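Local structure of transcriptional regulator, TetR family (Agrobacterium tumefaciens, 3C2B) at residues Q23-L28 / T68-K73; L62-I67 / G128-E133; D91-F96 / A200-Y205; V108-N113 / D175-M180; G145-G150 / E162-S167. The protein probably binds DNA as a TetR-family transcriptional regulator, joining a predicted helix-turn-helix DNA-binding domain to an all-helical C-terminal domain in a two-chain assembly. All blocks are in the same frame, centred on the assembly; numbering follows the deposited sequence.

Contact 1 (Q23-L28 / T68-K73); sequences QALRLL and TFQQSK
The phenyl ring of Phe-69 meets Leu-25 at its edge: the methyl CD2 of Leu-25 lies in the ring plane, 3.6 Å from Phe-69 CD2 and 3.7 Å from Phe-69 CE2. One face of the same ring carries the aliphatic part of Lys-73, four residues on, whose CD sits 4.0 Å above the plane of Phe-69 and offset toward the rim. The second flat group is the amide of Gln-70, which turns its oxygen to the leucine, with Gln-70 OE1 3.5 Å from Leu-25 CD2. With CG of Gln-70 anti to the backbone N (chi1 175°), the chain then bends at chi2 (72°), and this brings the amide round beside the leucine. Lys-73 bends at two torsions and donates from NZ to that oxygen, the Lys-73 NZ to Gln-70 OE1 hydrogen bond being 2.7 Å long and lying in the carbonyl plane at a C=O...N angle of 146°. A single methyl is thus received by three side chains, one aromatic and two polar, and the lysine-glutamine bond should limit the rotation of the amide. No hydrogen bond crosses between 23-28 and 68-73. Around this small patch, Phe-69 also packs on Asn-18, Leu-21 and Asp-22 of helix 15-31, while the Gln-70 side chain rests on Val-108 and Leu-112 of helix 107-120. Such packing of helix 15-31 against the end region of helix 59-71 is characteristic of the TetR N-terminal domain, where these two helices flank the predicted helix-turn-helix in sequence and the later one leads into the C-terminal domain.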
# COMPACT_ATOMS: atom_id res chain seq x y z
N GLN A 23 26.71 3.50 2.15
CA GLN A 23 26.81 2.50 3.20
C GLN A 23 25.54 2.44 4.05
O GLN A 23 25.10 1.35 4.48
CB GLN A 23 28.02 2.75 4.10
CG GLN A 23 29.36 2.32 3.50
CD GLN A 23 29.29 1.00 2.74
OE1 GLN A 23 29.74 0.92 1.60
NE2 GLN A 23 28.72 -0.03 3.36
N ALA A 24 24.95 3.61 4.28
CA ALA A 24 23.77 3.74 5.13
C ALA A 24 22.52 3.16 4.44
O ALA A 24 21.72 2.45 5.07
CB ALA A 24 23.56 5.19 5.56
N LEU A 25 22.38 3.45 3.14
CA LEU A 25 21.39 2.81 2.27
C LEU A 25 21.54 1.28 2.27
O LEU A 25 20.55 0.57 2.42
CB LEU A 25 21.48 3.37 0.84
CG LEU A 25 20.68 4.63 0.48
CD1 LEU A 25 20.54 5.63 1.63
CD2 LEU A 25 21.20 5.32 -0.79
N ARG A 26 22.78 0.81 2.11
CA ARG A 26 23.13 -0.61 2.18
C ARG A 26 22.69 -1.27 3.50
O ARG A 26 22.04 -2.31 3.47
CB ARG A 26 24.64 -0.80 1.95
CG ARG A 26 25.19 -2.18 2.34
CD ARG A 26 26.45 -2.54 1.54
NE ARG A 26 26.13 -2.85 0.13
CZ ARG A 26 27.02 -3.07 -0.84
NH1 ARG A 26 28.33 -3.03 -0.60
NH2 ARG A 26 26.58 -3.34 -2.07
N LEU A 27 23.06 -0.66 4.63
CA LEU A 27 22.70 -1.21 5.96
C LEU A 27 21.19 -1.36 6.08
O LEU A 27 20.68 -2.35 6.61
CB LEU A 27 23.20 -0.32 7.09
CG LEU A 27 24.65 -0.45 7.57
CD1 LEU A 27 24.97 0.70 8.53
CD2 LEU A 27 24.92 -1.80 8.25
N LEU A 28 20.49 -0.37 5.56
CA LEU A 28 19.05 -0.28 5.66
C LEU A 28 18.32 -1.40 4.89
O LEU A 28 17.41 -2.03 5.42
CB LEU A 28 18.62 1.11 5.17
CG LEU A 28 17.47 1.95 5.76
CD1 LEU A 28 16.47 2.23 4.71
CD2 LEU A 28 16.85 1.41 7.04
N THR A 68 16.98 12.16 0.58
CA THR A 68 17.21 13.14 -0.50
C THR A 68 18.43 12.80 -1.37
O THR A 68 18.50 13.25 -2.51
CB THR A 68 17.26 14.59 0.00
OG1 THR A 68 18.46 14.81 0.75
CG2 THR A 68 16.04 14.91 0.87
N PHE A 69 19.38 12.04 -0.83
CA PHE A 69 20.51 11.49 -1.60
C PHE A 69 19.99 10.47 -2.60
O PHE A 69 20.39 10.48 -3.76
CB PHE A 69 21.55 10.84 -0.65
CG PHE A 69 22.62 10.02 -1.34
CD1 PHE A 69 23.66 10.64 -2.05
CD2 PHE A 69 22.63 8.62 -1.24
CE1 PHE A 69 24.67 9.87 -2.68
CE2 PHE A 69 23.64 7.85 -1.87
CZ PHE A 69 24.66 8.48 -2.58
N GLN A 70 19.08 9.59 -2.16
CA GLN A 70 18.53 8.59 -3.05
C GLN A 70 17.64 9.21 -4.13
O GLN A 70 17.83 8.95 -5.33
CB GLN A 70 17.79 7.51 -2.28
CG GLN A 70 17.10 6.48 -3.17
CD GLN A 70 18.06 5.52 -3.89
OE1 GLN A 70 19.28 5.59 -3.75
NE2 GLN A 70 17.48 4.60 -4.67
N GLN A 71 16.69 10.04 -3.69
CA GLN A 71 15.80 10.81 -4.58
C GLN A 71 16.58 11.49 -5.71
O GLN A 71 16.01 11.74 -6.77
CB GLN A 71 14.93 11.82 -3.77
CG GLN A 71 13.76 11.15 -2.96
CD GLN A 71 12.86 12.09 -2.11
OE1 GLN A 71 13.10 13.28 -1.98
NE2 GLN A 71 11.84 11.52 -1.51
N SER A 72 17.88 11.74 -5.50
CA SER A 72 18.78 12.36 -6.50
C SER A 72 19.25 11.44 -7.62
O SER A 72 19.61 11.91 -8.70
CB SER A 72 20.06 12.90 -5.82
OG SER A 72 19.79 14.04 -5.04
N LYS A 73 19.28 10.14 -7.35
CA LYS A 73 19.86 9.18 -8.27
C LYS A 73 18.79 8.50 -9.10
O LYS A 73 19.10 7.58 -9.87
CB LYS A 73 20.62 8.09 -7.51
CG LYS A 73 21.54 8.55 -6.39
CD LYS A 73 21.50 7.52 -5.25
CE LYS A 73 22.14 6.18 -5.66
NZ LYS A 73 21.67 5.04 -4.81

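Contact 2 (L62-I67 / G128-E133); sequences LLAAMI and GDLLLE
Ile-67 is the hub of the first shell: its CG2 touches both Leu-130 and Leu-131, and its CD1 adds a second point on Leu-131. Ile-67 CD1 presses on Leu-131 CD2 at 3.3 Å, closer than ordinary van der Waals contact, so the fit is tight at this point. Ile-67 CG2 stands 4.0 Å from Leu-130 CD2 and 3.9 Å from Leu-131 CD1. The long axes of the Ile-67 and Leu-131 side chains run at about a right angle, a methyl end meeting a branched end. One turn earlier, the short side chain of Ala-64 completes the patch, with Ala-64 CB 4.0 Å from Leu-130 CD1. Every one of these contacts is apolar and no hydrogen bond crosses.

With CG1 anti to the carbonyl carbon (chi1 -66°) and CG2 anti to the backbone N, CG2 sits between the two leucines and CD1 extends to Leu-131. Behind them, the two short helical segments run nearly parallel, at 16°, with axes 10.4 Å apart at closest approach, a spacing bridged by leucine and isoleucine side chains. A polar tie just beyond the patch holds the same pair of helices together, as Gln-71 NE2 hydrogen-bonds to the backbone oxygen of Leu-130. Further out, Leu-131 also packs on Asn-113 and Ala-116 of helix 107-120, and Leu-63 on Leu-115 and Gln-119 of that helix. On another side of helix 59-71, selenomethionine Met-66 reaches Leu-21, Ala-24 and Leu-25 of helix 15-31, while helix 127-134 sends Leu-132 to Arg-179 of the second subunit.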
# COMPACT_ATOMS: atom_id res chain seq x y z
N LEU A 62 20.19 12.71 9.43
CA LEU A 62 20.90 11.70 8.66
C LEU A 62 19.91 10.94 7.79
O LEU A 62 20.16 10.71 6.61
CB LEU A 62 21.66 10.74 9.58
CG LEU A 62 22.09 9.35 9.07
CD1 LEU A 62 22.99 9.43 7.82
CD2 LEU A 62 22.77 8.57 10.18
N LEU A 63 18.79 10.57 8.40
CA LEU A 63 17.72 9.84 7.72
C LEU A 63 17.19 10.61 6.51
O LEU A 63 16.90 10.02 5.47
CB LEU A 63 16.59 9.56 8.70
CG LEU A 63 16.77 8.36 9.65
CD1 LEU A 63 18.22 7.96 9.87
CD2 LEU A 63 16.03 8.62 10.96
N ALA A 64 17.08 11.93 6.67
CA ALA A 64 16.60 12.83 5.63
C ALA A 64 17.58 12.96 4.46
O ALA A 64 17.15 13.06 3.30
CB ALA A 64 16.26 14.22 6.21
N ALA A 65 18.88 12.98 4.76
CA ALA A 65 19.91 13.10 3.73
C ALA A 65 19.99 11.82 2.92
O ALA A 65 20.23 11.87 1.72
CB ALA A 65 21.28 13.47 4.33
N MSE A 66 19.78 10.69 3.58
CA MSE A 66 19.63 9.39 2.93
C MSE A 66 18.44 9.37 1.92
O MSE A 66 18.57 8.91 0.78
CB MSE A 66 19.41 8.29 3.99
CG MSE A 66 20.60 8.01 4.94
SE MSE A 66 20.18 6.63 6.31
CE MSE A 66 19.74 5.12 5.14
N ILE A 67 17.29 9.87 2.36
CA ILE A 67 16.11 10.02 1.50
C ILE A 67 16.37 10.99 0.32
O ILE A 67 16.04 10.67 -0.82
CB ILE A 67 14.85 10.45 2.30
CG1 ILE A 67 14.43 9.33 3.26
CG2 ILE A 67 13.69 10.84 1.35
CD1 ILE A 67 13.23 9.64 4.17
N GLY A 128 8.29 11.11 6.72
CA GLY A 128 7.15 10.70 5.89
C GLY A 128 6.79 11.71 4.81
O GLY A 128 6.49 11.33 3.68
N ASP A 129 6.87 13.00 5.17
CA ASP A 129 6.51 14.10 4.25
C ASP A 129 7.48 14.18 3.08
O ASP A 129 7.09 14.58 1.98
CB ASP A 129 6.44 15.47 4.96
CG ASP A 129 5.69 15.41 6.29
OD1 ASP A 129 6.19 14.72 7.22
OD2 ASP A 129 4.65 16.08 6.42
N LEU A 130 8.73 13.79 3.32
CA LEU A 130 9.75 13.82 2.29
C LEU A 130 9.45 12.80 1.19
O LEU A 130 9.63 13.08 0.01
CB LEU A 130 11.13 13.58 2.90
CG LEU A 130 12.15 14.67 2.57
CD1 LEU A 130 13.41 14.51 3.43
CD2 LEU A 130 12.47 14.65 1.09
N LEU A 131 8.99 11.61 1.57
CA LEU A 131 8.59 10.62 0.57
C LEU A 131 7.24 11.01 -0.01
O LEU A 131 7.01 10.88 -1.22
CB LEU A 131 8.53 9.21 1.16
CG LEU A 131 9.80 8.39 1.43
CD1 LEU A 131 10.80 8.45 0.28
CD2 LEU A 131 10.43 8.89 2.69
N LEU A 132 6.36 11.51 0.86
CA LEU A 132 5.04 11.96 0.45
C LEU A 132 5.13 13.13 -0.57
O LEU A 132 4.42 13.14 -1.60
CB LEU A 132 4.25 12.39 1.71
CG LEU A 132 2.89 11.79 2.09
CD1 LEU A 132 2.76 10.35 1.63
CD2 LEU A 132 2.67 11.93 3.60
N GLU A 133 6.00 14.10 -0.29
CA GLU A 133 6.05 15.32 -1.09
C GLU A 133 6.98 15.21 -2.29
O GLU A 133 6.72 15.85 -3.30
CB GLU A 133 6.47 16.54 -0.25
CG GLU A 133 5.49 16.98 0.85
CD GLU A 133 6.17 17.86 1.91
OE1 GLU A 133 5.60 18.91 2.27
OE2 GLU A 133 7.28 17.51 2.37

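Contact 3 (D91-F96 / A200-Y205); sequences DHLEVF and AFLTLY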
# COMPACT_ATOMS: atom_id res chain seq x y z
N ASP A 91 0.89 1.91 -25.71
CA ASP A 91 2.26 1.47 -25.47
C ASP A 91 2.91 2.23 -24.34
O ASP A 91 3.49 1.60 -23.49
CB ASP A 91 3.15 1.58 -26.75
CG ASP A 91 2.81 0.51 -27.79
OD1 ASP A 91 1.94 -0.36 -27.52
OD2 ASP A 91 3.41 0.55 -28.88
N HIS A 92 2.85 3.57 -24.39
CA HIS A 92 3.39 4.42 -23.31
C HIS A 92 2.78 4.11 -21.95
O HIS A 92 3.46 4.15 -20.91
CB HIS A 92 3.13 5.89 -23.62
CG HIS A 92 4.05 6.47 -24.66
ND1 HIS A 92 5.39 6.20 -24.69
CD2 HIS A 92 3.82 7.35 -25.67
CE1 HIS A 92 5.96 6.87 -25.68
NE2 HIS A 92 5.02 7.59 -26.28
N LEU A 93 1.49 3.85 -21.94
CA LEU A 93 0.82 3.55 -20.67
C LEU A 93 1.25 2.20 -20.13
O LEU A 93 1.41 2.08 -18.93
CB LEU A 93 -0.67 3.61 -20.79
CG LEU A 93 -1.30 5.00 -21.01
CD1 LEU A 93 -2.77 4.80 -21.37
CD2 LEU A 93 -1.16 5.93 -19.76
N GLU A 94 1.46 1.20 -20.98
CA GLU A 94 1.99 -0.06 -20.48
C GLU A 94 3.42 0.10 -19.93
O GLU A 94 3.74 -0.47 -18.90
CB GLU A 94 1.99 -1.15 -21.56
CG GLU A 94 0.57 -1.58 -21.98
CD GLU A 94 0.58 -2.80 -22.91
OE1 GLU A 94 1.42 -3.72 -22.73
OE2 GLU A 94 -0.26 -2.84 -23.82
N VAL A 95 4.28 0.82 -20.66
CA VAL A 95 5.66 1.01 -20.22
C VAL A 95 5.67 1.76 -18.87
O VAL A 95 6.37 1.37 -17.94
CB VAL A 95 6.54 1.69 -21.31
CG1 VAL A 95 7.94 2.05 -20.75
CG2 VAL A 95 6.64 0.80 -22.57
N PHE A 96 4.83 2.79 -18.77
CA PHE A 96 4.66 3.45 -17.52
C PHE A 96 4.30 2.46 -16.36
O PHE A 96 4.95 2.42 -15.30
CB PHE A 96 3.59 4.54 -17.61
CG PHE A 96 3.31 5.13 -16.29
CD1 PHE A 96 4.14 6.15 -15.79
CD2 PHE A 96 2.28 4.61 -15.48
CE1 PHE A 96 3.94 6.68 -14.51
CE2 PHE A 96 2.07 5.14 -14.17
CZ PHE A 96 2.93 6.17 -13.69
N ALA A 200 -7.94 -2.17 -18.42
CA ALA A 200 -8.91 -1.63 -17.46
C ALA A 200 -9.00 -0.05 -17.51
O ALA A 200 -10.09 0.52 -17.60
CB ALA A 200 -8.58 -2.13 -16.03
N PHE A 201 -7.87 0.62 -17.44
CA PHE A 201 -7.82 2.09 -17.56
C PHE A 201 -8.50 2.63 -18.83
O PHE A 201 -9.23 3.63 -18.78
CB PHE A 201 -6.36 2.55 -17.50
CG PHE A 201 -6.20 4.06 -17.51
CD1 PHE A 201 -6.62 4.83 -16.43
CD2 PHE A 201 -5.67 4.72 -18.62
CE1 PHE A 201 -6.47 6.24 -16.46
CE2 PHE A 201 -5.55 6.11 -18.64
CZ PHE A 201 -5.95 6.87 -17.56
N LEU A 202 -8.33 1.94 -19.94
CA LEU A 202 -8.90 2.35 -21.23
C LEU A 202 -10.40 2.07 -21.32
O LEU A 202 -11.15 2.81 -21.97
CB LEU A 202 -8.11 1.72 -22.39
CG LEU A 202 -6.68 2.28 -22.58
CD1 LEU A 202 -5.98 1.67 -23.82
CD2 LEU A 202 -6.65 3.83 -22.70
N THR A 203 -10.85 1.00 -20.67
CA THR A 203 -12.27 0.76 -20.48
C THR A 203 -12.91 1.91 -19.70
O THR A 203 -13.97 2.39 -20.07
CB THR A 203 -12.50 -0.58 -19.78
OG1 THR A 203 -11.92 -1.61 -20.58
CG2 THR A 203 -14.00 -0.85 -19.62
N LEU A 204 -12.25 2.37 -18.66
CA LEU A 204 -12.83 3.40 -17.79
C LEU A 204 -12.85 4.77 -18.46
O LEU A 204 -13.84 5.45 -18.44
CB LEU A 204 -12.00 3.47 -16.50
CG LEU A 204 -12.48 2.95 -15.15
CD1 LEU A 204 -13.64 1.97 -15.20
CD2 LEU A 204 -11.36 2.43 -14.29
N TYR A 205 -11.73 5.16 -19.05
CA TYR A 205 -11.54 6.52 -19.55
C TYR A 205 -11.29 6.60 -21.05
O TYR A 205 -11.03 7.67 -21.55
CB TYR A 205 -10.37 7.20 -18.82
CG TYR A 205 -10.55 7.21 -17.34
CD1 TYR A 205 -11.42 8.11 -16.74
CD2 TYR A 205 -9.90 6.29 -16.53
CE1 TYR A 205 -11.62 8.10 -15.33
CE2 TYR A 205 -10.11 6.26 -15.16
CZ TYR A 205 -10.96 7.17 -14.56
OH TYR A 205 -11.12 7.16 -13.19
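Leu-93 and Phe-201 mark the point where the two helical segments come nearest, their CA atoms 9.3 Å apart, so the gap between the backbones is spanned by side chains. One methyl does the bridging: Leu-93 CD1 lies 4.0 Å from Phe-201 CD2 and 4.1 Å from Phe-201 CE2, approaching the ring obliquely. Leu-93 CD1 also lies 4.2 Å from Leu-202 CD2, and so it meets two consecutive residues of helix 190-205. The side chains of Leu-93 and Phe-201 run at about a right angle to each other. A chi1 of -176° sets the Phe-201 ring opposite its backbone N and out toward the leucine. All three residues are buried, and no hydrogen bond links 91-96 to 200-205.

Phe-168 meets the Phe-201 ring with planes at about 35° and also packs on Leu-93, while Leu-146 of helix 137-152 and Leu-156 extend the apolar cluster from other parts of the chain. At the border, Glu-94 forms a salt bridge with Lys-195, a polar tie between the same two helices. Leu-204, farther along helix 190-205, packs against Leu-204 of the second subunit. A long helix late in the chain, with one side in the domain core and another at the partner chain, is characteristic of the TetR-family C-terminal domain, whose late helices commonly build the dimer interface.

Contact 4 (V108-N113 / D175-M180); sequences VSLALN and DLHVRM
Leu-110 has CG anti to its carbonyl carbon (chi1 -72°), whereas His-177 places CG anti to the backbone N (chi1 -168°), and the two side chains converge between helices 107-120 and 176-181. Leu-110 CD2 arrives at the edge of the imidazole, near its plane, 4.0 Å from His-177 CD2. Leu-110 CD2 also touches the CB of selenomethionine Met-180 at 3.8 Å. The short helical segments stand at 80° to each other, consistent with a contact made by few groups.

The polar side of the contact runs through a water, 2.6 Å from Ser-109 OG and 2.9 Å from His-177 NE2. Near it, Asn-113 ND2 turns back to its own helix and donates to Ser-109 O over 2.9 Å, from above the carbonyl plane. That oxygen also accepts from Asn-113 N and so carries two donors; the ND2 bond should limit the rotation of the amide near the imidazole edge.

Outward, His-177 packs on Val-178 of the second subunit, and Leu-104 covers His-177 and Met-180 from helix 86-104. Chemically, then, the helices are joined by apolar contact and a buried histidine tied to the facing helix through solvent; no direct hydrogen bond crosses, and the water is a polar partner of the imidazole NE2.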
# COMPACT_ATOMS: atom_id res chain seq x y z
N VAL A 108 16.01 -0.42 -2.41
CA VAL A 108 16.31 0.83 -1.69
C VAL A 108 15.00 1.59 -1.42
O VAL A 108 14.79 2.14 -0.33
CB VAL A 108 17.30 1.73 -2.46
CG1 VAL A 108 17.63 2.99 -1.65
CG2 VAL A 108 18.58 0.96 -2.83
N SER A 109 14.15 1.67 -2.45
CA SER A 109 12.88 2.37 -2.32
C SER A 109 12.07 1.69 -1.21
O SER A 109 11.53 2.38 -0.31
CB SER A 109 12.11 2.44 -3.65
OG SER A 109 10.73 2.78 -3.44
N LEU A 110 12.00 0.35 -1.24
CA LEU A 110 11.26 -0.36 -0.17
C LEU A 110 11.82 -0.06 1.20
O LEU A 110 11.07 0.19 2.14
CB LEU A 110 11.24 -1.87 -0.40
CG LEU A 110 10.35 -2.34 -1.55
CD1 LEU A 110 10.76 -3.78 -1.92
CD2 LEU A 110 8.85 -2.23 -1.24
N ALA A 111 13.15 -0.08 1.32
CA ALA A 111 13.84 0.11 2.59
C ALA A 111 13.65 1.55 3.10
O ALA A 111 13.39 1.75 4.29
CB ALA A 111 15.29 -0.19 2.43
N LEU A 112 13.69 2.54 2.21
CA LEU A 112 13.45 3.91 2.68
C LEU A 112 11.99 4.14 3.12
O LEU A 112 11.73 4.76 4.17
CB LEU A 112 13.88 4.93 1.62
CG LEU A 112 15.40 4.88 1.50
CD1 LEU A 112 15.83 5.49 0.16
CD2 LEU A 112 16.14 5.55 2.71
N ASN A 113 11.06 3.61 2.33
CA ASN A 113 9.65 3.60 2.72
C ASN A 113 9.39 2.89 4.03
O ASN A 113 8.71 3.46 4.89
CB ASN A 113 8.76 3.06 1.58
CG ASN A 113 8.46 4.14 0.56
OD1 ASN A 113 7.64 5.00 0.81
ND2 ASN A 113 9.17 4.12 -0.57
N ASP A 175 -2.85 -3.71 -3.78
CA ASP A 175 -2.16 -3.70 -2.48
C ASP A 175 -0.70 -4.17 -2.58
O ASP A 175 -0.08 -4.46 -1.59
CB ASP A 175 -2.93 -4.56 -1.44
CG ASP A 175 -3.01 -6.01 -1.87
OD1 ASP A 175 -2.87 -6.31 -3.09
OD2 ASP A 175 -3.22 -6.85 -1.01
N LEU A 176 -0.13 -4.24 -3.79
CA LEU A 176 1.16 -4.87 -3.90
C LEU A 176 2.29 -4.11 -3.20
O LEU A 176 3.25 -4.72 -2.76
CB LEU A 176 1.51 -5.08 -5.38
CG LEU A 176 2.85 -5.74 -5.61
CD1 LEU A 176 2.84 -7.25 -5.18
CD2 LEU A 176 3.26 -5.57 -7.04
N HIS A 177 2.19 -2.78 -3.12
CA HIS A 177 3.26 -2.00 -2.48
C HIS A 177 3.31 -2.29 -0.98
O HIS A 177 4.38 -2.65 -0.46
CB HIS A 177 3.11 -0.49 -2.78
CG HIS A 177 4.30 0.32 -2.40
ND1 HIS A 177 4.25 1.69 -2.26
CD2 HIS A 177 5.59 -0.03 -2.19
CE1 HIS A 177 5.47 2.15 -1.99
NE2 HIS A 177 6.30 1.12 -1.92
N VAL A 178 2.17 -2.18 -0.30
CA VAL A 178 2.00 -2.68 1.09
C VAL A 178 2.51 -4.14 1.29
O VAL A 178 3.36 -4.38 2.15
CB VAL A 178 0.54 -2.41 1.67
CG1 VAL A 178 0.41 -2.94 3.09
CG2 VAL A 178 0.22 -0.94 1.69
N ARG A 179 2.07 -5.11 0.48
CA ARG A 179 2.62 -6.47 0.62
C ARG A 179 4.15 -6.56 0.56
O ARG A 179 4.75 -7.30 1.34
CB ARG A 179 1.97 -7.43 -0.39
CG ARG A 179 0.40 -7.42 -0.24
CD ARG A 179 -0.32 -8.48 -1.09
NE ARG A 179 0.01 -9.83 -0.66
CZ ARG A 179 -0.51 -10.47 0.39
NH1 ARG A 179 -0.09 -11.71 0.67
NH2 ARG A 179 -1.43 -9.88 1.18
N MSE A 180 4.77 -5.82 -0.37
CA MSE A 180 6.21 -5.87 -0.56
C MSE A 180 6.92 -5.24 0.62
O MSE A 180 7.94 -5.75 1.09
CB MSE A 180 6.63 -5.23 -1.89
CG MSE A 180 6.20 -6.04 -3.14
SE MSE A 180 6.98 -5.42 -4.82
CE MSE A 180 6.27 -3.65 -4.84
O HOH W 1 9.06 0.93 -2.67

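Contact 5 (G145-G150 / E162-S167); sequences GLIEAG and EEAYRS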
# COMPACT_ATOMS: atom_id res chain seq x y z
N GLY A 145 1.50 13.74 -17.50
CA GLY A 145 1.94 14.10 -18.86
C GLY A 145 1.32 13.20 -19.92
O GLY A 145 0.74 13.66 -20.90
N LEU A 146 1.41 11.90 -19.70
CA LEU A 146 0.78 10.87 -20.52
C LEU A 146 -0.75 10.96 -20.60
O LEU A 146 -1.33 10.85 -21.67
CB LEU A 146 1.16 9.53 -19.92
CG LEU A 146 1.68 8.43 -20.82
CD1 LEU A 146 2.54 8.99 -21.93
CD2 LEU A 146 2.46 7.41 -19.95
N ILE A 147 -1.39 11.15 -19.46
CA ILE A 147 -2.82 11.23 -19.36
C ILE A 147 -3.30 12.50 -20.06
O ILE A 147 -4.31 12.48 -20.77
CB ILE A 147 -3.26 11.14 -17.87
CG1 ILE A 147 -2.93 9.74 -17.30
CG2 ILE A 147 -4.75 11.41 -17.70
CD1 ILE A 147 -3.42 9.53 -15.83
N GLU A 148 -2.58 13.60 -19.87
CA GLU A 148 -2.87 14.83 -20.60
C GLU A 148 -2.71 14.67 -22.12
O GLU A 148 -3.59 15.05 -22.88
CB GLU A 148 -2.00 15.97 -20.03
CG GLU A 148 -2.29 17.36 -20.56
CD GLU A 148 -3.76 17.64 -20.76
OE1 GLU A 148 -4.61 17.13 -20.00
OE2 GLU A 148 -4.07 18.41 -21.67
N ALA A 149 -1.59 14.09 -22.56
CA ALA A 149 -1.40 13.76 -23.99
C ALA A 149 -2.54 12.90 -24.59
O ALA A 149 -2.99 13.20 -25.70
CB ALA A 149 -0.05 13.06 -24.20
N GLY A 150 -2.98 11.86 -23.86
CA GLY A 150 -4.15 11.07 -24.22
C GLY A 150 -5.45 11.85 -24.33
O GLY A 150 -6.20 11.70 -25.31
N GLU A 162 -6.64 13.98 -11.99
CA GLU A 162 -5.98 13.36 -10.83
C GLU A 162 -6.69 12.06 -10.40
O GLU A 162 -6.05 11.14 -9.93
CB GLU A 162 -5.99 14.32 -9.64
CG GLU A 162 -4.96 15.46 -9.73
CD GLU A 162 -5.15 16.54 -8.62
OE1 GLU A 162 -6.11 16.43 -7.80
OE2 GLU A 162 -4.33 17.49 -8.56
N GLU A 163 -8.01 12.03 -10.56
CA GLU A 163 -8.84 10.91 -10.27
C GLU A 163 -8.61 9.78 -11.30
O GLU A 163 -8.55 8.61 -10.95
CB GLU A 163 -10.28 11.40 -10.27
CG GLU A 163 -11.33 10.41 -9.93
CD GLU A 163 -11.35 9.94 -8.48
OE1 GLU A 163 -10.84 10.62 -7.56
OE2 GLU A 163 -11.93 8.86 -8.27
N ALA A 164 -8.42 10.17 -12.56
CA ALA A 164 -8.02 9.22 -13.58
C ALA A 164 -6.69 8.60 -13.21
O ALA A 164 -6.54 7.41 -13.34
CB ALA A 164 -7.93 9.87 -14.95
N TYR A 165 -5.73 9.41 -12.77
CA TYR A 165 -4.41 8.86 -12.34
C TYR A 165 -4.55 8.00 -11.08
O TYR A 165 -3.96 6.90 -10.98
CB TYR A 165 -3.34 9.97 -12.17
CG TYR A 165 -1.97 9.48 -11.67
CD1 TYR A 165 -1.47 8.22 -12.04
CD2 TYR A 165 -1.15 10.30 -10.87
CE1 TYR A 165 -0.24 7.75 -11.60
CE2 TYR A 165 0.13 9.83 -10.45
CZ TYR A 165 0.57 8.56 -10.84
OH TYR A 165 1.79 8.05 -10.41
N ARG A 166 -5.36 8.48 -10.14
CA ARG A 166 -5.71 7.70 -8.94
C ARG A 166 -6.19 6.26 -9.27
O ARG A 166 -5.67 5.26 -8.67
CB ARG A 166 -6.70 8.49 -8.02
CG ARG A 166 -6.90 7.81 -6.65
CD ARG A 166 -8.02 8.46 -5.78
NE ARG A 166 -8.13 7.79 -4.49
CZ ARG A 166 -8.72 6.60 -4.28
NH1 ARG A 166 -9.29 5.93 -5.27
NH2 ARG A 166 -8.72 6.06 -3.08
N SER A 167 -7.16 6.17 -10.18
CA SER A 167 -7.70 4.90 -10.65
C SER A 167 -6.61 4.05 -11.31
O SER A 167 -6.47 2.89 -10.99
CB SER A 167 -8.82 5.12 -11.66
OG SER A 167 -9.97 5.69 -11.05
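Tyr-165 and Ala-164, the residues that face Ile-147, ride on a helix whose shortest sound polar bond within the segments is the backbone pair Arg-166 N to Glu-162 O, 2.8 Å. Helices 137-152 and 161-173 follow each other in the all-helical C-terminal domain of this TetR-family protein, and here they pack through a buried, apolar patch with no hydrogen bond across it. Ile-147 provides both branches: Ile-147 CG2 stands 4.5 Å from Ala-164 CB, while CD1 runs across to the root of the tyrosine. The two larger side chains cross at about a right angle. Tyr-165 turns its ring away from Ile-147, chi1 being 178°, and its hydroxyl is hydrogen-bonded to Asp-140, on the same helix as Ile-147.

Phe-158 and Phe-201 close in on Ile-147 from neighbouring parts of the chain. On the outer side of helix 161-173, Glu-163 makes a salt bridge to Arg-193 of the second subunit, and Arg-166 hydrogen-bonds backbone oxygens of Leu-171 and Ile-172 of that chain. The closest approach within the patch is Ile-147 CD1, 3.7 Å from both CB and CA of Tyr-165.

Contacts 3, 4 and 5 bury every residue that touches, whereas contacts 1 and 2 are only partly buried and share helix 59-71. Contact 4 packs beside both of these and so adjoins the N-terminal domain. Contacts 3 and 5 lie on the other side of the chain's centre from contact 1, with centres about 10 Å apart, joined by Tyr-205 and Ser-167, whose hydroxyls are probably hydrogen-bonded. The chemistry varies accordingly: contacts 2, 3 and 5 are purely apolar across the helices, contact 1 adds lysine and glutamine near the surface, and contact 4 enlists a water.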